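Spore germination protein GerM (Bacillus subtilis subsp. subtilis str. 168, PDB 6GZB) is of unknown biochemical function but affects both sporulation and germination, and carries two GerMN domains in tandem. Local coordinates at residues 65-70 / 335-340; 98-103 / 207-212. All coordinates share one frame; numbering follows the deposited sequence.

Interaction 1: residues 65-70 / 335-340; sequences VVAQTL and QVNTGS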
# COMPACT_ATOMS: atom_id res chain seq x y z
N VAL A 65 4.60 -6.67 -3.56
CA VAL A 65 3.39 -6.87 -2.77
C VAL A 65 2.44 -5.72 -3.06
O VAL A 65 2.80 -4.55 -2.92
CB VAL A 65 3.71 -6.93 -1.27
CG1 VAL A 65 2.44 -7.17 -0.46
CG2 VAL A 65 4.73 -8.02 -1.01
N VAL A 66 1.23 -6.05 -3.50
CA VAL A 66 0.31 -5.07 -4.06
C VAL A 66 -1.12 -5.42 -3.67
O VAL A 66 -1.50 -6.59 -3.72
CB VAL A 66 0.33 -5.07 -5.61
CG1 VAL A 66 -0.46 -3.88 -6.12
CG2 VAL A 66 1.75 -5.05 -6.15
N ALA A 67 -1.91 -4.41 -3.34
CA ALA A 67 -3.33 -4.61 -3.06
C ALA A 67 -4.05 -4.97 -4.36
O ALA A 67 -3.86 -4.33 -5.38
CB ALA A 67 -3.93 -3.34 -2.47
N GLN A 68 -4.85 -6.04 -4.31
CA GLN A 68 -5.89 -6.27 -5.28
C GLN A 68 -7.23 -6.41 -4.57
O GLN A 68 -7.39 -7.28 -3.71
CB GLN A 68 -5.60 -7.52 -6.10
CG GLN A 68 -4.42 -7.37 -7.05
CD GLN A 68 -4.77 -6.54 -8.26
OE1 GLN A 68 -5.40 -7.04 -9.20
NE2 GLN A 68 -4.39 -5.26 -8.24
N THR A 69 -8.16 -5.53 -4.90
CA THR A 69 -9.46 -5.51 -4.23
C THR A 69 -10.43 -6.42 -4.94
O THR A 69 -10.70 -6.26 -6.13
CB THR A 69 -10.01 -4.08 -4.12
OG1 THR A 69 -9.26 -3.36 -3.13
CG2 THR A 69 -11.48 -4.11 -3.69
N LEU A 70 -10.88 -7.45 -4.23
CA LEU A 70 -11.54 -8.60 -4.84
C LEU A 70 -12.77 -9.00 -4.03
O LEU A 70 -12.83 -8.75 -2.83
CB LEU A 70 -10.57 -9.78 -4.93
CG LEU A 70 -9.44 -9.57 -5.93
CD1 LEU A 70 -8.36 -10.63 -5.75
CD2 LEU A 70 -9.99 -9.56 -7.35
N GLN A 335 -12.15 1.62 -3.06
CA GLN A 335 -11.54 0.37 -3.49
C GLN A 335 -10.18 0.66 -4.12
O GLN A 335 -10.11 1.25 -5.19
CB GLN A 335 -12.44 -0.34 -4.51
CG GLN A 335 -13.78 -0.75 -3.92
CD GLN A 335 -14.67 -1.47 -4.91
OE1 GLN A 335 -14.21 -1.95 -5.96
NE2 GLN A 335 -15.94 -1.57 -4.59
N VAL A 336 -9.12 0.23 -3.44
CA VAL A 336 -7.77 0.36 -3.99
C VAL A 336 -7.48 -0.79 -4.95
O VAL A 336 -7.50 -1.95 -4.55
CB VAL A 336 -6.73 0.35 -2.85
CG1 VAL A 336 -5.31 0.46 -3.42
CG2 VAL A 336 -7.01 1.48 -1.87
N ASN A 337 -7.21 -0.48 -6.21
CA ASN A 337 -6.77 -1.50 -7.18
C ASN A 337 -7.82 -2.60 -7.33
O ASN A 337 -7.55 -3.78 -7.08
CB ASN A 337 -5.46 -2.15 -6.72
CG ASN A 337 -4.28 -1.20 -6.75
OD1 ASN A 337 -4.29 -0.20 -7.46
ND2 ASN A 337 -3.20 -1.57 -6.06
N THR A 338 -9.03 -2.23 -7.73
CA THR A 338 -10.05 -3.23 -8.02
C THR A 338 -9.47 -4.21 -9.01
O THR A 338 -8.85 -3.81 -9.99
CB THR A 338 -11.33 -2.58 -8.58
OG1 THR A 338 -11.83 -1.65 -7.62
CG2 THR A 338 -12.39 -3.64 -8.85
N GLY A 339 -9.55 -5.49 -8.68
CA GLY A 339 -8.98 -6.52 -9.54
C GLY A 339 -9.88 -6.85 -10.72
O GLY A 339 -11.07 -6.57 -10.71
N SER A 340 -9.27 -7.44 -11.75
CA SER A 340 -10.03 -8.04 -12.86
C SER A 340 -9.70 -9.52 -13.00
O SER A 340 -8.55 -9.91 -13.14
CB SER A 340 -9.69 -7.34 -14.18
OG SER A 340 -10.15 -6.00 -14.16
O HOH W 1 -6.18 -3.34 -10.06
O HOH W 2 -6.26 -7.12 -11.84
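Thr-69 is gripped by 335-340 through three hydrogen bonds, and its neighbourhood is the tight part of the contact. Its backbone N donates to Asn-337 O at 2.9 Å, almost straight (173° at the hydrogen) although the donor stands well above that carbonyl's plane; its O receives Gly-339 N at 2.9 Å. This pair of backbone bonds forms a single beta bridge between Thr-69 and Thr-338. With OG1 set beside the backbone N (chi1 -73°), the hydroxyl donates to Val-336 O at 2.7 Å, while CG2 meets the aliphatic part of Gln-335, whose side chain crosses it at about a right angle.

Two residues back along the strand, Ala-67 O takes two donors, Asn-337 ND2 at 2.9 Å and Gln-68 NE2 at 3.1 Å. Ala-67 O lies close to the plane of the Asn-337 amide, although ND2 is tilted from the plane of the carbonyl it meets. The bent Gln-68 chain brings NE2 against Asn-337 CB, the side chains crossing at about a right angle and their amide planes 39° apart. Gly-339 lets the chain pass close by Leu-70: Gly-339 CA lies 3.9 Å from Leu-70 CD2.

Toward Ser-340 the contact loosens and becomes water-mediated: one water joins Gln-68 NE2 to Thr-338 O, and another donates to Gln-68 OE1 and accepts from Ser-340 N. Gln-335 and Thr-338 are exposed, and Thr-338 OG1 donates to Gln-335 OE1.

Strand 65-73 pairs on its other edge with strand 51-60, while 335-340 adds a single bridge to it; Asn-337 OD1 accepts from Tyr-215 N of strand 213-223.

Interaction 2: residues 98-103 / 207-212; sequences NGFRAV and AENEDS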
# COMPACT_ATOMS: atom_id res chain seq x y z
N ASN A 98 -4.86 -12.07 -13.44
CA ASN A 98 -3.67 -12.33 -14.23
C ASN A 98 -2.53 -11.41 -13.78
O ASN A 98 -2.73 -10.21 -13.59
CB ASN A 98 -3.95 -12.12 -15.72
CG ASN A 98 -4.93 -13.14 -16.30
OD1 ASN A 98 -5.06 -14.26 -15.80
ND2 ASN A 98 -5.61 -12.76 -17.37
N GLY A 99 -1.33 -11.97 -13.71
CA GLY A 99 -0.14 -11.21 -13.35
C GLY A 99 0.08 -11.12 -11.85
O GLY A 99 0.91 -10.34 -11.38
N PHE A 100 -0.67 -11.90 -11.09
CA PHE A 100 -0.54 -11.95 -9.64
C PHE A 100 -0.52 -13.39 -9.16
O PHE A 100 -1.12 -14.26 -9.79
CB PHE A 100 -1.70 -11.21 -8.96
CG PHE A 100 -1.69 -9.74 -9.19
CD1 PHE A 100 -2.28 -9.20 -10.32
CD2 PHE A 100 -1.06 -8.89 -8.29
CE1 PHE A 100 -2.26 -7.83 -10.53
CE2 PHE A 100 -1.01 -7.53 -8.52
CZ PHE A 100 -1.62 -7.00 -9.64
N ARG A 101 0.11 -13.62 -8.00
CA ARG A 101 0.09 -14.93 -7.37
C ARG A 101 -0.25 -14.81 -5.89
O ARG A 101 -0.10 -13.76 -5.29
CB ARG A 101 1.44 -15.64 -7.54
CG ARG A 101 2.62 -14.96 -6.87
CD ARG A 101 3.91 -15.76 -7.07
NE ARG A 101 5.14 -15.00 -6.78
CZ ARG A 101 5.92 -15.19 -5.71
NH1 ARG A 101 5.61 -16.09 -4.80
NH2 ARG A 101 7.01 -14.47 -5.54
N ALA A 102 -0.77 -15.91 -5.32
CA ALA A 102 -1.08 -15.98 -3.91
C ALA A 102 0.20 -16.00 -3.09
O ALA A 102 1.30 -16.03 -3.64
CB ALA A 102 -1.93 -17.20 -3.62
N VAL A 103 0.07 -15.97 -1.77
CA VAL A 103 1.19 -15.60 -0.90
C VAL A 103 1.55 -16.70 0.09
O VAL A 103 2.72 -17.02 0.28
CB VAL A 103 0.86 -14.32 -0.11
CG1 VAL A 103 1.99 -13.98 0.86
CG2 VAL A 103 0.62 -13.16 -1.05
N ALA A 207 1.92 0.76 -11.96
CA ALA A 207 2.30 -0.41 -12.74
C ALA A 207 1.12 -0.77 -13.64
O ALA A 207 0.03 -0.23 -13.50
CB ALA A 207 2.63 -1.58 -11.84
N GLU A 208 1.33 -1.68 -14.58
CA GLU A 208 0.22 -2.15 -15.38
C GLU A 208 0.49 -3.51 -15.97
O GLU A 208 1.64 -3.90 -16.17
CB GLU A 208 -0.14 -1.15 -16.47
CG GLU A 208 0.95 -0.91 -17.49
CD GLU A 208 0.37 -0.41 -18.81
OE1 GLU A 208 -0.65 0.31 -18.78
OE2 GLU A 208 0.92 -0.78 -19.87
N ASN A 209 -0.58 -4.25 -16.20
CA ASN A 209 -0.51 -5.48 -16.95
C ASN A 209 -1.59 -5.48 -18.04
O ASN A 209 -2.20 -4.44 -18.32
CB ASN A 209 -0.67 -6.68 -16.01
CG ASN A 209 -1.93 -6.61 -15.18
OD1 ASN A 209 -2.89 -5.89 -15.51
ND2 ASN A 209 -1.95 -7.37 -14.09
N GLU A 210 -1.79 -6.62 -18.67
CA GLU A 210 -2.78 -6.75 -19.74
C GLU A 210 -4.10 -6.09 -19.35
O GLU A 210 -4.61 -5.28 -20.11
CB GLU A 210 -3.00 -8.22 -20.08
CG GLU A 210 -2.97 -9.14 -18.87
CD GLU A 210 -3.59 -10.49 -19.16
OE1 GLU A 210 -4.77 -10.69 -18.79
OE2 GLU A 210 -2.91 -11.32 -19.79
N ASP A 211 -4.60 -6.37 -18.15
CA ASP A 211 -5.95 -5.98 -17.74
C ASP A 211 -6.08 -4.54 -17.25
O ASP A 211 -7.14 -3.94 -17.37
CB ASP A 211 -6.46 -6.88 -16.61
CG ASP A 211 -6.50 -8.35 -16.99
OD1 ASP A 211 -6.96 -8.68 -18.10
OD2 ASP A 211 -6.15 -9.17 -16.11
N SER A 212 -5.08 -4.06 -16.52
CA SER A 212 -5.25 -2.82 -15.76
C SER A 212 -3.96 -2.12 -15.34
O SER A 212 -2.87 -2.69 -15.36
CB SER A 212 -6.12 -3.07 -14.52
OG SER A 212 -5.45 -3.89 -13.57
O HOH W 3 -4.63 -8.24 -13.68
O HOH W 4 0.78 -7.97 -12.76
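Asn-98 and Glu-210 make the one direct hydrogen bond of this contact, and its geometry is unusual: ND2 lies 2.6 Å from OE1 and approaches from above the carboxylate plane, 41° out of it, with the amide and carboxylate planes nearly perpendicular. Glu-210 is poorly ordered, so the short length deserves caution.

The better defined part centres on Asn-209. Its CG sits between the backbone N and the carbonyl carbon (chi1 55°), which turns OD1 back onto its own chain to accept from Ser-212 N at 3.0 Å, nearly along the C=O axis; Asp-211 N adds a weak bond. This Asx motif shapes the turn between strands 198-208 and 213-223 and leaves ND2 facing Asn-98 and Phe-100. ND2 comes within 3.0 Å of Asn-98 O, but the angle is too poor for a hydrogen bond, and it rests 3.6 Å from Phe-100 CE1 with ring and amide planes almost perpendicular.

Water supplies the remaining bridges. One molecule donates to Asn-98 O and to Asp-211 OD2; another donates to Gly-99 O and accepts from Asn-209 ND2 at 3.1 Å. Phe-100, itself buried, also meets the ring of Tyr-214.

Glu-210 meets the Asn-98 amide and Asp-211 a bridging water, implying a hydrated polar contact across the two domains. Glu-210 OE1 and Asp-211 OD1, 3.1 Å apart, are both acceptors and if charged would tend to repel, tentatively given Glu-210's disorder.

In the fold
From the N terminus, the chain lays down strand 65-73, then passes through 98-103, whose strand 100-101 lies in the same three-stranded sheet. It next runs on from the first GerMN domain into the second, where 207-212 turns between strands 198-208 and 213-223 and closes interaction 2. Only after strand 330-331 does 335-340 return to strand 65-73, closing interaction 1. The loop of interaction 2 is therefore nested within that of interaction 1. Their centres lie about 9 Å apart and they touch directly, Gln-68 CD packing 3.5 Å from Phe-100 CZ. Together they tie the first sheet to the hairpin 198-223 and the C-terminal tail.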